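Local coordinates for heme-binding protein HutZ (PDB 3TGV) that binds heme and, as a member of the HugZ/HutZ heme oxygenase family, probably degrades it to biliverdin with release of iron, at residues A86-V91 with M123-Q128; L17-V22 with A50-N55; P34-Q39 with I102-E107; I64-D69 with K80-D85. The protein carries 1 engineered substitution. All coordinates share one frame; numbering follows the deposited sequence.

Interaction 1 of 4, residues A86-V91 with M123-Q128; sequences AVASMV and MLFRLQ
V91 and L124 run alongside each other on an antiparallel strand pair of the split beta-barrel that marks the pyridoxamine 5'-phosphate oxidase-like fold. The CD2 branch of L124 fits beside V91, 3.7 Å from its CB and almost as near CG1. V91 CG2, anti to the carbonyl carbon, instead reaches over the partner strand toward R126, whose CB it meets at 3.9 Å. F43 of strand 41-47 and W98 of helix 96-109 both pack on V91 and L124. Between the strands the S89-R126 pair is joined by two backbone bonds, from S89 N to R126 O and from R126 N to S89 O, and V87 and Q128 form the same kind of pair further along. The short strand segments run at 144° to each other, well short of exactly antiparallel, as in a strongly twisted sheet.

A88, M90, F125 and L127 occupy the other face. Here the small A88 makes the hollow: L127 CD2 drops into it, 3.7 Å from A88 CB, with L56 of helix 51-58 also packing on A88. The F125 ring leans obliquely beside the same strand, and its CE1 touches M90 CB at 4.1 Å. M90 runs out fully extended from a CG anti to the backbone N (chi1 179°), which carries its sulfur past the ring in a Met-aromatic contact, SD lying 5.5 Å from the F125 ring centroid. At the far end M123 bends round and lies roughly perpendicular to M90, its CE 4.0 Å from M90 SD.

Interaction 2 of 4, residues L17-V22 with A50-N55; sequences LQLATV and ARHARN
The amide of N55 is engaged both in its plane and on one face. In the plane, ND2 donates to T21 OG1 at 3.1 Å, with an angle of 158° at the hydrogen. Over the face lies the main-chain carbonyl of V22, V22 C being 3.5 Å from N55 CG. The side chain enters snugly, since N55 CB is 3.2 Å from V22 O. The second flat group, the H52 ring, meets the strand obliquely through L19 CD1, 4.3 Å from H52 ND1. That nitrogen is hydrogen-bonded to S31 OG, which holds the ring beside the sheet.

T21 sits between the two. Its hydroxyl, placed between the backbone N and carbonyl carbon (chi1 58°), faces the helix, so OG1 can take the N55 bond and also brush H52 CB at 3.9 Å. T21 CG2 touches H52 as well, while the N55 side chain stands nearly square to that of T21. All five touching residues are buried, and the hydrogen bond ties together two polar groups inside the fold.

The contact sets the first turns of helix 51-58, with A50 at its N-cap position, against strand 16-22. N29 of strand 28-38 packs on both T21 and N55, I46 of strand 41-47 on H52, and V62 of strand 61-67 on T21. V22 packs against V22 of the second subunit, placing this end of the strand in the dimer interface.

Interaction 3 of 4, residues P34-Q39 with I102-E107; sequences PFVQNQ and IAQMGE
Two hydrogen bonds use both ends of the Q104 amide. NE2 donates to the main-chain Q37 O at 2.9 Å, approaching from well above the carbonyl plane. OE1 accepts from N38 ND2 at 2.7 Å, this time within the Q104 carbonyl plane and with an N-H...O angle of 156°. The planes of the N38 and Q104 amides are 31° apart, so the two are not coplanar. Q104 reaches the strand because its CG is anti to the backbone N (chi1 -174°) and the chain stays extended. The two bonds fix the rotation of its amide, and N38 is held in turn by a bond from E40 N to its OD1.

The apolar contacts centre on V36. Its CB packs against the Q104 amide, 3.7 Å from Q104 CD, the two side chains passing each other head to tail. M105 lies roughly perpendicular to V36, with M105 CG only 3.5 Å from V36 CG1 and 3.7 Å from V36 CG2. The valine thus touches two consecutive helix residues.

Further along the helix R108 bonds to F35 O through NH1 and makes a cation-pi contact with F35. On the sheet side, F43 touches V36 and N38, and L45 touches M105. Helix 96-109 is therefore laid across strands 28-38 and 41-47, an alpha-on-beta packing on the outside of an FMN-binding-type split barrel.

Interaction 4 of 4, residues I64-D69 with K80-D85; sequences IMMIED and KRLTFD
E68 and K80 close the loop end of this strand pair with two bonds. E68 N donates a hydrogen bond to K80 O at 3.0 Å, and K80 N donates to E68 OE2 at 2.8 Å, nearly straight at 170° but from above the carboxylate plane. E68 CG, between the backbone N and carbonyl carbon (chi1 77°), starts an extended chain that brings the carboxylate over to K80 N. The lysine's own NZ goes elsewhere, in a salt bridge to E6.

Further in, M66 and L82 exchange two backbone bonds: M66 N to L82 O and L82 N to M66 O, each 2.9 Å. I64 and F84 repeat this, with I64 N only 2.7 Å from F84 O. The intervening residues turn their backbones outward to other strands: M65 pairs with Q18, R81 with K136 and T83 with F134. R81 NH1 is satisfied by R79 O, and D85 OD1 by S63 OG.

Around these bonds the apolar groups fit closely. I64 CB stands over the F84 ring face, 4.0 Å from its centroid in a CH-pi contact, and I64 CD1 comes within 3.5 Å of F84 CE2. M66 and L82 share a face, where F10 of helix 3-13 packs on both.

D69 OD1 takes E70 N and OD2 pairs with T71 OG1, both of the second subunit, while OD1 also forms a salt bridge to R14 of its own chain. With strands 61-67 and 81-91 consecutive in the chain and antiparallel, this is a beta-hairpin with a long connecting loop.

Strand 81-91 carries interaction 4 at one end and interaction 1 at the other, with centres 18 Å apart on opposite sides of the chain's centre; I64 CD1 still lies 3.7 Å from both A86 CB and L127 CD1. Interaction 2 uses a neighbouring strand of the same sheet, 16-22, where Q18 N probably bonds M65 O at 2.7 Å, and its helix reaches interaction 1 through A53 O, 3.6 Å from F125 CZ. Interaction 3 lies across the chain's centre from interactions 2 and 4 but still touches them: F35 CG is 3.5 Å from L17 CG, and F35 CZ 3.7 Å from M66 CE. Interactions 2 and 4 touch the second subunit at several residues, interaction 3 through P34.

Interaction 1 of 4, residues A86-V91 with M123-Q128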
loop_
_atom_site.group_PDB
_atom_site.type_symbol
_atom_site.label_atom_id
_atom_site.label_comp_id
_atom_site.label_asym_id
_atom_site.label_seq_id
_atom_site.Cartn_x
_atom_site.Cartn_y
_atom_site.Cartn_z
ATOM N N ALA A 86 -12.744 -4.488 -3.392
ATOM C CA ALA A 86 -13.423 -4.258 -4.662
ATOM C C ALA A 86 -13.335 -5.458 -5.604
ATOM O O ALA A 86 -12.583 -6.390 -5.369
ATOM C CB ALA A 86 -12.855 -3.014 -5.347
ATOM N N VAL A 87 -14.123 -5.417 -6.673
ATOM C CA VAL A 87 -14.063 -6.420 -7.726
ATOM C C VAL A 87 -13.545 -5.763 -8.990
ATOM O O VAL A 87 -14.084 -4.748 -9.427
ATOM C CB VAL A 87 -15.444 -7.009 -8.024
ATOM C CG1 VAL A 87 -15.347 -8.019 -9.172
ATOM C CG2 VAL A 87 -16.021 -7.645 -6.776
ATOM N N ALA A 88 -12.492 -6.330 -9.571
ATOM C CA ALA A 88 -11.844 -5.724 -10.727
ATOM C C ALA A 88 -12.402 -6.251 -12.035
ATOM O O ALA A 88 -12.730 -7.424 -12.149
ATOM C CB ALA A 88 -10.333 -5.950 -10.682
ATOM N N SER A 89 -12.477 -5.370 -13.022
ATOM C CA SER A 89 -12.926 -5.739 -14.346
ATOM C C SER A 89 -12.111 -4.939 -15.348
ATOM O O SER A 89 -11.829 -3.759 -15.130
ATOM C CB SER A 89 -14.419 -5.441 -14.493
ATOM O OG SER A 89 -14.996 -6.255 -15.493
ATOM N N MET A 90 -11.707 -5.578 -16.439
ATOM C CA MET A 90 -10.957 -4.880 -17.470
ATOM C C MET A 90 -11.883 -4.097 -18.407
ATOM O O MET A 90 -12.956 -4.576 -18.784
ATOM C CB MET A 90 -10.100 -5.862 -18.267
ATOM C CG MET A 90 -9.323 -5.186 -19.361
ATOM S SD MET A 90 -8.118 -6.262 -20.181
ATOM C CE MET A 90 -7.665 -5.188 -21.565
ATOM N N VAL A 91 -11.472 -2.890 -18.777
ATOM C CA VAL A 91 -12.303 -2.032 -19.617
ATOM C C VAL A 91 -11.863 -2.122 -21.073
ATOM O O VAL A 91 -10.698 -1.883 -21.393
ATOM C CB VAL A 91 -12.244 -0.568 -19.161
ATOM C CG1 VAL A 91 -13.090 0.309 -20.078
ATOM C CG2 VAL A 91 -12.721 -0.447 -17.717
ATOM N N MET A 123 -3.409 -1.529 -19.518
ATOM C CA MET A 123 -4.787 -1.970 -19.446
ATOM C C MET A 123 -5.555 -1.067 -18.490
ATOM O O MET A 123 -4.995 -0.574 -17.511
ATOM C CB MET A 123 -4.835 -3.406 -18.927
ATOM C CG MET A 123 -3.896 -4.349 -19.638
ATOM S SD MET A 123 -3.825 -5.953 -18.822
ATOM C CE MET A 123 -4.152 -7.029 -20.223
ATOM N N LEU A 124 -6.836 -0.860 -18.770
ATOM C CA LEU A 124 -7.678 -0.049 -17.899
ATOM C C LEU A 124 -8.608 -0.939 -17.088
ATOM O O LEU A 124 -9.427 -1.666 -17.649
ATOM C CB LEU A 124 -8.486 0.944 -18.733
ATOM C CG LEU A 124 -9.514 1.826 -18.023
ATOM C CD1 LEU A 124 -8.843 2.754 -17.017
ATOM C CD2 LEU A 124 -10.289 2.622 -19.054
ATOM N N PHE A 125 -8.479 -0.893 -15.767
ATOM C CA PHE A 125 -9.334 -1.704 -14.905
ATOM C C PHE A 125 -10.351 -0.848 -14.167
ATOM O O PHE A 125 -9.998 0.172 -13.585
ATOM C CB PHE A 125 -8.510 -2.502 -13.885
ATOM C CG PHE A 125 -7.726 -3.643 -14.484
ATOM C CD1 PHE A 125 -8.246 -4.928 -14.497
ATOM C CD2 PHE A 125 -6.474 -3.428 -15.020
ATOM C CE1 PHE A 125 -7.531 -5.978 -15.041
ATOM C CE2 PHE A 125 -5.756 -4.472 -15.568
ATOM C CZ PHE A 125 -6.287 -5.748 -15.579
ATOM N N ARG A 126 -11.610 -1.269 -14.205
ATOM C CA ARG A 126 -12.638 -0.694 -13.339
ATOM C C ARG A 126 -12.695 -1.440 -12.013
ATOM O O ARG A 126 -12.749 -2.667 -11.988
ATOM C CB ARG A 126 -14.013 -0.744 -14.003
ATOM C CG ARG A 126 -15.135 -0.731 -12.986
ATOM C CD ARG A 126 -16.407 -0.081 -13.492
ATOM N NE ARG A 126 -17.161 -0.942 -14.391
ATOM C CZ ARG A 126 -18.486 -0.923 -14.495
ATOM N NH1 ARG A 126 -19.205 -0.093 -13.742
ATOM N NH2 ARG A 126 -19.097 -1.737 -15.349
ATOM N N LEU A 127 -12.684 -0.703 -10.909
ATOM C CA LEU A 127 -12.740 -1.327 -9.596
ATOM C C LEU A 127 -13.987 -0.872 -8.862
ATOM O O LEU A 127 -14.180 0.323 -8.650
ATOM C CB LEU A 127 -11.508 -0.951 -8.782
ATOM C CG LEU A 127 -10.193 -0.975 -9.544
ATOM C CD1 LEU A 127 -9.095 -0.475 -8.636
ATOM C CD2 LEU A 127 -9.893 -2.372 -10.044
ATOM N N GLN A 128 -14.815 -1.834 -8.463
ATOM C CA GLN A 128 -16.106 -1.553 -7.840
ATOM C C GLN A 128 -16.188 -2.126 -6.435
ATOM O O GLN A 128 -16.079 -3.340 -6.245
ATOM C CB GLN A 128 -17.240 -2.122 -8.692
ATOM C CG GLN A 128 -17.146 -1.730 -10.151
ATOM C CD GLN A 128 -18.347 -2.167 -10.952
ATOM O OE1 GLN A 128 -18.316 -3.199 -11.631
ATOM N NE2 GLN A 128 -19.415 -1.382 -10.887
#

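Interaction 2 of 4, residues L17-V22 with A50-N55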
loop_
_atom_site.group_PDB
_atom_site.type_symbol
_atom_site.label_atom_id
_atom_site.label_comp_id
_atom_site.label_asym_id
_atom_site.label_seq_id
_atom_site.Cartn_x
_atom_site.Cartn_y
_atom_site.Cartn_z
ATOM N N LEU A 17 -3.999 5.249 -5.503
ATOM C CA LEU A 17 -4.484 4.140 -4.699
ATOM C C LEU A 17 -3.340 3.188 -4.401
ATOM O O LEU A 17 -2.492 2.911 -5.274
ATOM C CB LEU A 17 -5.564 3.365 -5.463
ATOM C CG LEU A 17 -6.797 4.122 -5.954
ATOM C CD1 LEU A 17 -7.777 3.177 -6.675
ATOM C CD2 LEU A 17 -7.462 4.832 -4.771
ATOM N N GLN A 18 -3.311 2.676 -3.181
ATOM C CA GLN A 18 -2.470 1.525 -2.890
ATOM C C GLN A 18 -3.327 0.277 -3.026
ATOM O O GLN A 18 -4.472 0.236 -2.542
ATOM C CB GLN A 18 -1.857 1.606 -1.490
ATOM C CG GLN A 18 -1.538 3.020 -1.016
ATOM C CD GLN A 18 -0.623 3.777 -1.940
ATOM O OE1 GLN A 18 -0.914 4.907 -2.347
ATOM N NE2 GLN A 18 0.508 3.170 -2.266
ATOM N N LEU A 19 -2.765 -0.748 -3.661
ATOM C CA LEU A 19 -3.516 -1.947 -4.017
ATOM C C LEU A 19 -2.883 -3.223 -3.480
ATOM O O LEU A 19 -1.668 -3.401 -3.549
ATOM C CB LEU A 19 -3.632 -2.064 -5.537
ATOM C CG LEU A 19 -3.982 -0.793 -6.299
ATOM C CD1 LEU A 19 -3.765 -0.973 -7.803
ATOM C CD2 LEU A 19 -5.416 -0.363 -5.982
ATOM N N ALA A 20 -3.719 -4.108 -2.946
ATOM C CA ALA A 20 -3.309 -5.472 -2.661
ATOM C C ALA A 20 -4.033 -6.408 -3.625
ATOM O O ALA A 20 -5.260 -6.494 -3.609
ATOM C CB ALA A 20 -3.605 -5.843 -1.216
ATOM N N THR A 21 -3.270 -7.103 -4.468
ATOM C CA THR A 21 -3.852 -8.023 -5.431
ATOM C C THR A 21 -3.350 -9.433 -5.142
ATOM O O THR A 21 -2.490 -9.628 -4.280
ATOM C CB THR A 21 -3.499 -7.624 -6.880
ATOM O OG1 THR A 21 -2.076 -7.599 -7.030
ATOM C CG2 THR A 21 -4.045 -6.238 -7.192
ATOM N N VAL A 22 -3.889 -10.417 -5.854
ATOM C CA VAL A 22 -3.486 -11.806 -5.644
ATOM C C VAL A 22 -3.405 -12.536 -6.971
ATOM O O VAL A 22 -4.205 -12.279 -7.874
ATOM C CB VAL A 22 -4.464 -12.558 -4.724
ATOM C CG1 VAL A 22 -4.161 -12.272 -3.264
ATOM C CG2 VAL A 22 -5.903 -12.183 -5.070
ATOM N N ALA A 50 3.636 -5.568 -15.175
ATOM C CA ALA A 50 3.710 -5.633 -13.715
ATOM C C ALA A 50 2.741 -6.680 -13.152
ATOM O O ALA A 50 1.735 -7.009 -13.778
ATOM C CB ALA A 50 3.424 -4.260 -13.122
ATOM N N ARG A 51 3.043 -7.202 -11.972
ATOM C CA ARG A 51 2.223 -8.245 -11.372
ATOM C C ARG A 51 0.787 -7.842 -11.098
ATOM O O ARG A 51 -0.119 -8.660 -11.256
ATOM C CB ARG A 51 2.824 -8.714 -10.062
ATOM C CG ARG A 51 4.079 -9.484 -10.231
ATOM C CD ARG A 51 4.470 -10.192 -8.955
ATOM N NE ARG A 51 5.839 -10.666 -9.089
ATOM C CZ ARG A 51 6.631 -10.977 -8.073
ATOM N NH1 ARG A 51 6.192 -10.872 -6.824
ATOM N NH2 ARG A 51 7.866 -11.394 -8.316
ATOM N N HIS A 52 0.564 -6.609 -10.653
ATOM C CA HIS A 52 -0.794 -6.261 -10.223
ATOM C C HIS A 52 -1.801 -6.353 -11.378
ATOM O O HIS A 52 -2.959 -6.719 -11.180
ATOM C CB HIS A 52 -0.852 -4.889 -9.524
ATOM C CG HIS A 52 -0.291 -3.765 -10.335
ATOM N ND1 HIS A 52 -0.248 -2.465 -9.878
ATOM C CD2 HIS A 52 0.253 -3.744 -11.576
ATOM C CE1 HIS A 52 0.308 -1.695 -10.797
ATOM N NE2 HIS A 52 0.610 -2.448 -11.840
ATOM N N ALA A 53 -1.348 -6.042 -12.587
ATOM C CA ALA A 53 -2.201 -6.138 -13.767
ATOM C C ALA A 53 -2.468 -7.592 -14.155
ATOM O O ALA A 53 -3.585 -7.952 -14.516
ATOM C CB ALA A 53 -1.583 -5.377 -14.928
ATOM N N ARG A 54 -1.443 -8.430 -14.087
ATOM C CA ARG A 54 -1.629 -9.847 -14.358
ATOM C C ARG A 54 -2.464 -10.520 -13.271
ATOM O O ARG A 54 -3.241 -11.438 -13.540
ATOM C CB ARG A 54 -0.281 -10.543 -14.511
ATOM C CG ARG A 54 0.398 -10.282 -15.854
ATOM C CD ARG A 54 1.779 -10.915 -15.894
ATOM N NE ARG A 54 2.807 -10.067 -15.296
ATOM C CZ ARG A 54 3.605 -10.441 -14.299
ATOM N NH1 ARG A 54 3.498 -11.657 -13.781
ATOM N NH2 ARG A 54 4.522 -9.605 -13.828
ATOM N N ASN A 55 -2.308 -10.060 -12.036
ATOM C CA ASN A 55 -3.154 -10.546 -10.943
ATOM C C ASN A 55 -4.622 -10.185 -11.131
ATOM O O ASN A 55 -5.485 -11.046 -11.033
ATOM C CB ASN A 55 -2.661 -10.042 -9.590
ATOM C CG ASN A 55 -1.402 -10.733 -9.147
ATOM O OD1 ASN A 55 -0.907 -11.615 -9.826
ATOM N ND2 ASN A 55 -0.867 -10.327 -8.009
#

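Interaction 3 of 4, residues P34-Q39 with I102-E107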
loop_
_atom_site.group_PDB
_atom_site.type_symbol
_atom_site.label_atom_id
_atom_site.label_comp_id
_atom_site.label_asym_id
_atom_site.label_seq_id
_atom_site.Cartn_x
_atom_site.Cartn_y
_atom_site.Cartn_z
ATOM N N PRO A 34 -1.970 5.582 -9.869
ATOM C CA PRO A 34 -2.801 6.789 -9.953
ATOM C C PRO A 34 -4.212 6.361 -10.374
ATOM O O PRO A 34 -4.362 5.322 -11.025
ATOM C CB PRO A 34 -2.117 7.612 -11.057
ATOM C CG PRO A 34 -0.678 7.174 -11.002
ATOM C CD PRO A 34 -0.701 5.711 -10.609
ATOM N N PHE A 35 -5.235 7.113 -9.989
ATOM C CA PHE A 35 -6.607 6.704 -10.275
ATOM C C PHE A 35 -7.475 7.905 -10.602
ATOM O O PHE A 35 -7.105 9.040 -10.323
ATOM C CB PHE A 35 -7.218 5.995 -9.056
ATOM C CG PHE A 35 -7.591 6.937 -7.932
ATOM C CD1 PHE A 35 -6.611 7.484 -7.112
ATOM C CD2 PHE A 35 -8.922 7.280 -7.699
ATOM C CE1 PHE A 35 -6.950 8.343 -6.071
ATOM C CE2 PHE A 35 -9.271 8.151 -6.675
ATOM C CZ PHE A 35 -8.299 8.676 -5.854
ATOM N N VAL A 36 -8.630 7.635 -11.197
ATOM C CA VAL A 36 -9.741 8.578 -11.187
ATOM C C VAL A 36 -10.957 7.824 -10.683
ATOM O O VAL A 36 -10.993 6.593 -10.732
ATOM C CB VAL A 36 -10.046 9.142 -12.594
ATOM C CG1 VAL A 36 -8.844 9.880 -13.145
ATOM C CG2 VAL A 36 -10.472 8.027 -13.533
ATOM N N GLN A 37 -11.955 8.548 -10.189
ATOM C CA GLN A 37 -13.189 7.894 -9.768
ATOM C C GLN A 37 -14.407 8.631 -10.294
ATOM O O GLN A 37 -14.375 9.846 -10.500
ATOM C CB GLN A 37 -13.268 7.721 -8.249
ATOM C CG GLN A 37 -13.463 9.003 -7.462
ATOM C CD GLN A 37 -14.872 9.155 -6.889
ATOM O OE1 GLN A 37 -15.820 8.479 -7.314
ATOM N NE2 GLN A 37 -15.011 10.050 -5.914
ATOM N N ASN A 38 -15.457 7.866 -10.558
ATOM C CA ASN A 38 -16.709 8.412 -11.049
ATOM C C ASN A 38 -17.854 7.480 -10.705
ATOM O O ASN A 38 -17.701 6.578 -9.874
ATOM C CB ASN A 38 -16.653 8.706 -12.554
ATOM C CG ASN A 38 -16.216 7.503 -13.378
ATOM O OD1 ASN A 38 -16.710 6.388 -13.198
ATOM N ND2 ASN A 38 -15.273 7.728 -14.285
ATOM N N GLN A 39 -18.998 7.697 -11.347
ATOM C CA GLN A 39 -20.225 7.003 -10.979
ATOM C C GLN A 39 -20.123 5.508 -11.244
ATOM O O GLN A 39 -20.890 4.714 -10.683
ATOM C CB GLN A 39 -21.400 7.590 -11.760
ATOM C CG GLN A 39 -22.656 7.801 -10.930
ATOM C CD GLN A 39 -23.700 8.628 -11.666
ATOM O OE1 GLN A 39 -23.806 8.565 -12.898
ATOM N NE2 GLN A 39 -24.465 9.424 -10.915
ATOM N N ILE A 102 -10.384 7.578 -19.877
ATOM C CA ILE A 102 -9.121 8.097 -20.392
ATOM C C ILE A 102 -9.156 9.624 -20.388
ATOM O O ILE A 102 -8.218 10.286 -19.931
ATOM C CB ILE A 102 -8.817 7.596 -21.817
ATOM C CG1 ILE A 102 -8.620 6.077 -21.837
ATOM C CG2 ILE A 102 -7.577 8.277 -22.354
ATOM C CD1 ILE A 102 -7.500 5.582 -20.948
ATOM N N ALA A 103 -10.245 10.181 -20.904
ATOM C CA ALA A 103 -10.457 11.623 -20.863
ATOM C C ALA A 103 -10.284 12.167 -19.446
ATOM O O ALA A 103 -9.502 13.088 -19.219
ATOM C CB ALA A 103 -11.845 11.962 -21.381
ATOM N N GLN A 104 -11.025 11.593 -18.498
ATOM C CA GLN A 104 -10.954 12.021 -17.104
ATOM C C GLN A 104 -9.523 11.964 -16.590
ATOM O O GLN A 104 -9.042 12.899 -15.956
ATOM C CB GLN A 104 -11.875 11.162 -16.227
ATOM C CG GLN A 104 -11.979 11.626 -14.782
ATOM C CD GLN A 104 -13.014 10.854 -13.989
ATOM O OE1 GLN A 104 -13.622 9.897 -14.489
ATOM N NE2 GLN A 104 -13.233 11.273 -12.744
ATOM N N MET A 105 -8.840 10.863 -16.885
ATOM C CA MET A 105 -7.459 10.670 -16.452
ATOM C C MET A 105 -6.521 11.706 -17.040
ATOM O O MET A 105 -5.641 12.213 -16.348
ATOM C CB MET A 105 -6.980 9.264 -16.803
ATOM C CG MET A 105 -7.634 8.176 -15.977
ATOM S SD MET A 105 -6.853 6.572 -16.237
ATOM C CE MET A 105 -5.615 6.993 -17.444
ATOM N N GLY A 106 -6.701 12.008 -18.323
ATOM C CA GLY A 106 -5.925 13.058 -18.963
ATOM C C GLY A 106 -6.137 14.382 -18.247
ATOM O O GLY A 106 -5.186 15.106 -17.966
ATOM N N GLU A 107 -7.389 14.697 -17.936
ATOM C CA GLU A 107 -7.687 15.932 -17.216
ATOM C C GLU A 107 -7.004 15.987 -15.843
ATOM O O GLU A 107 -6.518 17.041 -15.429
ATOM C CB GLU A 107 -9.198 16.126 -17.067
ATOM C CG GLU A 107 -9.586 17.151 -16.008
ATOM C CD GLU A 107 -10.306 18.361 -16.585
ATOM O OE1 GLU A 107 -11.291 18.823 -15.959
ATOM O OE2 GLU A 107 -9.885 18.847 -17.660
#

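Interaction 4 of 4, residues I64-D69 with K80-D85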
loop_
_atom_site.group_PDB
_atom_site.type_symbol
_atom_site.label_atom_id
_atom_site.label_comp_id
_atom_site.label_asym_id
_atom_site.label_seq_id
_atom_site.Cartn_x
_atom_site.Cartn_y
_atom_site.Cartn_z
ATOM N N ILE A 64 -8.200 -2.064 -1.609
ATOM C CA ILE A 64 -7.779 -0.717 -2.010
ATOM C C ILE A 64 -7.600 0.222 -0.814
ATOM O O ILE A 64 -8.396 0.206 0.131
ATOM C CB ILE A 64 -8.815 -0.090 -2.951
ATOM C CG1 ILE A 64 -8.885 -0.878 -4.261
ATOM C CG2 ILE A 64 -8.491 1.384 -3.211
ATOM C CD1 ILE A 64 -10.116 -0.584 -5.079
ATOM N N MET A 65 -6.553 1.034 -0.847
ATOM C CA MET A 65 -6.334 2.022 0.208
ATOM C C MET A 65 -5.892 3.366 -0.353
ATOM O O MET A 65 -5.004 3.445 -1.214
ATOM C CB MET A 65 -5.314 1.514 1.232
ATOM C CG MET A 65 -4.973 2.527 2.309
ATOM S SD MET A 65 -3.942 1.858 3.636
ATOM C CE MET A 65 -2.479 1.423 2.704
ATOM N N MET A 66 -6.531 4.415 0.136
ATOM C CA MET A 66 -6.166 5.784 -0.178
ATOM C C MET A 66 -5.655 6.371 1.144
ATOM O O MET A 66 -6.367 6.354 2.152
ATOM C CB MET A 66 -7.416 6.508 -0.681
ATOM C CG MET A 66 -7.229 7.887 -1.271
ATOM S SD MET A 66 -8.846 8.618 -1.687
ATOM C CE MET A 66 -9.551 7.329 -2.690
ATOM N N ILE A 67 -4.415 6.851 1.162
ATOM C CA ILE A 67 -3.756 7.200 2.422
ATOM C C ILE A 67 -2.930 8.494 2.374
ATOM O O ILE A 67 -2.307 8.812 1.348
ATOM C CB ILE A 67 -2.858 6.026 2.910
ATOM C CG1 ILE A 67 -2.287 6.330 4.293
ATOM C CG2 ILE A 67 -1.744 5.712 1.875
ATOM C CD1 ILE A 67 -1.787 5.101 5.013
ATOM N N GLU A 68 -2.924 9.249 3.472
ATOM C CA GLU A 68 -2.147 10.484 3.501
ATOM C C GLU A 68 -0.664 10.133 3.555
ATOM O O GLU A 68 -0.303 9.031 3.949
ATOM C CB GLU A 68 -2.521 11.376 4.690
ATOM C CG GLU A 68 -1.948 10.924 6.013
ATOM C CD GLU A 68 -2.394 11.809 7.179
ATOM O OE1 GLU A 68 -2.638 13.018 6.979
ATOM O OE2 GLU A 68 -2.492 11.286 8.294
ATOM N N ASP A 69 0.186 11.077 3.172
ATOM C CA ASP A 69 1.623 10.838 3.071
ATOM C C ASP A 69 2.259 10.658 4.443
ATOM O O ASP A 69 1.772 11.208 5.422
ATOM C CB ASP A 69 2.292 12.010 2.357
ATOM C CG ASP A 69 2.013 12.021 0.865
ATOM O OD1 ASP A 69 1.746 10.934 0.306
ATOM O OD2 ASP A 69 2.075 13.108 0.249
ATOM N N LYS A 80 -4.190 9.045 8.279
ATOM C CA LYS A 80 -5.536 9.265 7.770
ATOM C C LYS A 80 -5.722 8.446 6.498
ATOM O O LYS A 80 -4.902 8.527 5.575
ATOM C CB LYS A 80 -5.709 10.760 7.485
ATOM C CG LYS A 80 -7.068 11.222 7.023
ATOM C CD LYS A 80 -7.118 12.755 7.078
ATOM C CE LYS A 80 -8.159 13.342 6.148
ATOM N NZ LYS A 80 -8.111 14.840 6.081
ATOM N N ARG A 81 -6.785 7.648 6.443
ATOM C CA ARG A 81 -6.950 6.731 5.320
ATOM C C ARG A 81 -8.380 6.253 5.098
ATOM O O ARG A 81 -9.208 6.282 6.017
ATOM C CB ARG A 81 -6.038 5.519 5.511
ATOM C CG ARG A 81 -6.391 4.651 6.721
ATOM C CD ARG A 81 -5.235 3.714 7.067
ATOM N NE ARG A 81 -5.563 2.799 8.157
ATOM C CZ ARG A 81 -5.350 3.057 9.447
ATOM N NH1 ARG A 81 -4.800 4.203 9.819
ATOM N NH2 ARG A 81 -5.686 2.163 10.367
ATOM N N LEU A 82 -8.641 5.819 3.865
ATOM C CA LEU A 82 -9.890 5.182 3.460
ATOM C C LEU A 82 -9.525 3.829 2.885
ATOM O O LEU A 82 -8.635 3.744 2.042
ATOM C CB LEU A 82 -10.559 5.971 2.336
ATOM C CG LEU A 82 -11.037 7.401 2.588
ATOM C CD1 LEU A 82 -11.658 7.959 1.334
ATOM C CD2 LEU A 82 -12.028 7.458 3.763
ATOM N N THR A 83 -10.202 2.770 3.308
ATOM C CA THR A 83 -9.886 1.435 2.792
ATOM C C THR A 83 -11.169 0.689 2.436
ATOM O O THR A 83 -12.196 0.817 3.127
ATOM C CB THR A 83 -9.070 0.616 3.816
ATOM O OG1 THR A 83 -7.959 1.393 4.280
ATOM C CG2 THR A 83 -8.529 -0.658 3.179
ATOM N N PHE A 84 -11.112 -0.081 1.357
ATOM C CA PHE A 84 -12.248 -0.886 0.926
ATOM C C PHE A 84 -11.786 -1.978 -0.023
ATOM O O PHE A 84 -10.741 -1.846 -0.661
ATOM C CB PHE A 84 -13.325 -0.021 0.261
ATOM C CG PHE A 84 -12.850 0.754 -0.944
ATOM C CD1 PHE A 84 -12.175 1.952 -0.792
ATOM C CD2 PHE A 84 -13.118 0.302 -2.232
ATOM C CE1 PHE A 84 -11.742 2.676 -1.899
ATOM C CE2 PHE A 84 -12.688 1.027 -3.352
ATOM C CZ PHE A 84 -12.006 2.215 -3.176
ATOM N N ASP A 85 -12.552 -3.061 -0.094
ATOM C CA ASP A 85 -12.279 -4.136 -1.038
ATOM C C ASP A 85 -13.150 -3.919 -2.254
ATOM O O ASP A 85 -14.170 -3.235 -2.163
ATOM C CB ASP A 85 -12.562 -5.503 -0.419
ATOM C CG ASP A 85 -11.624 -5.830 0.736
ATOM O OD1 ASP A 85 -10.605 -5.122 0.912
ATOM O OD2 ASP A 85 -11.910 -6.796 1.475
#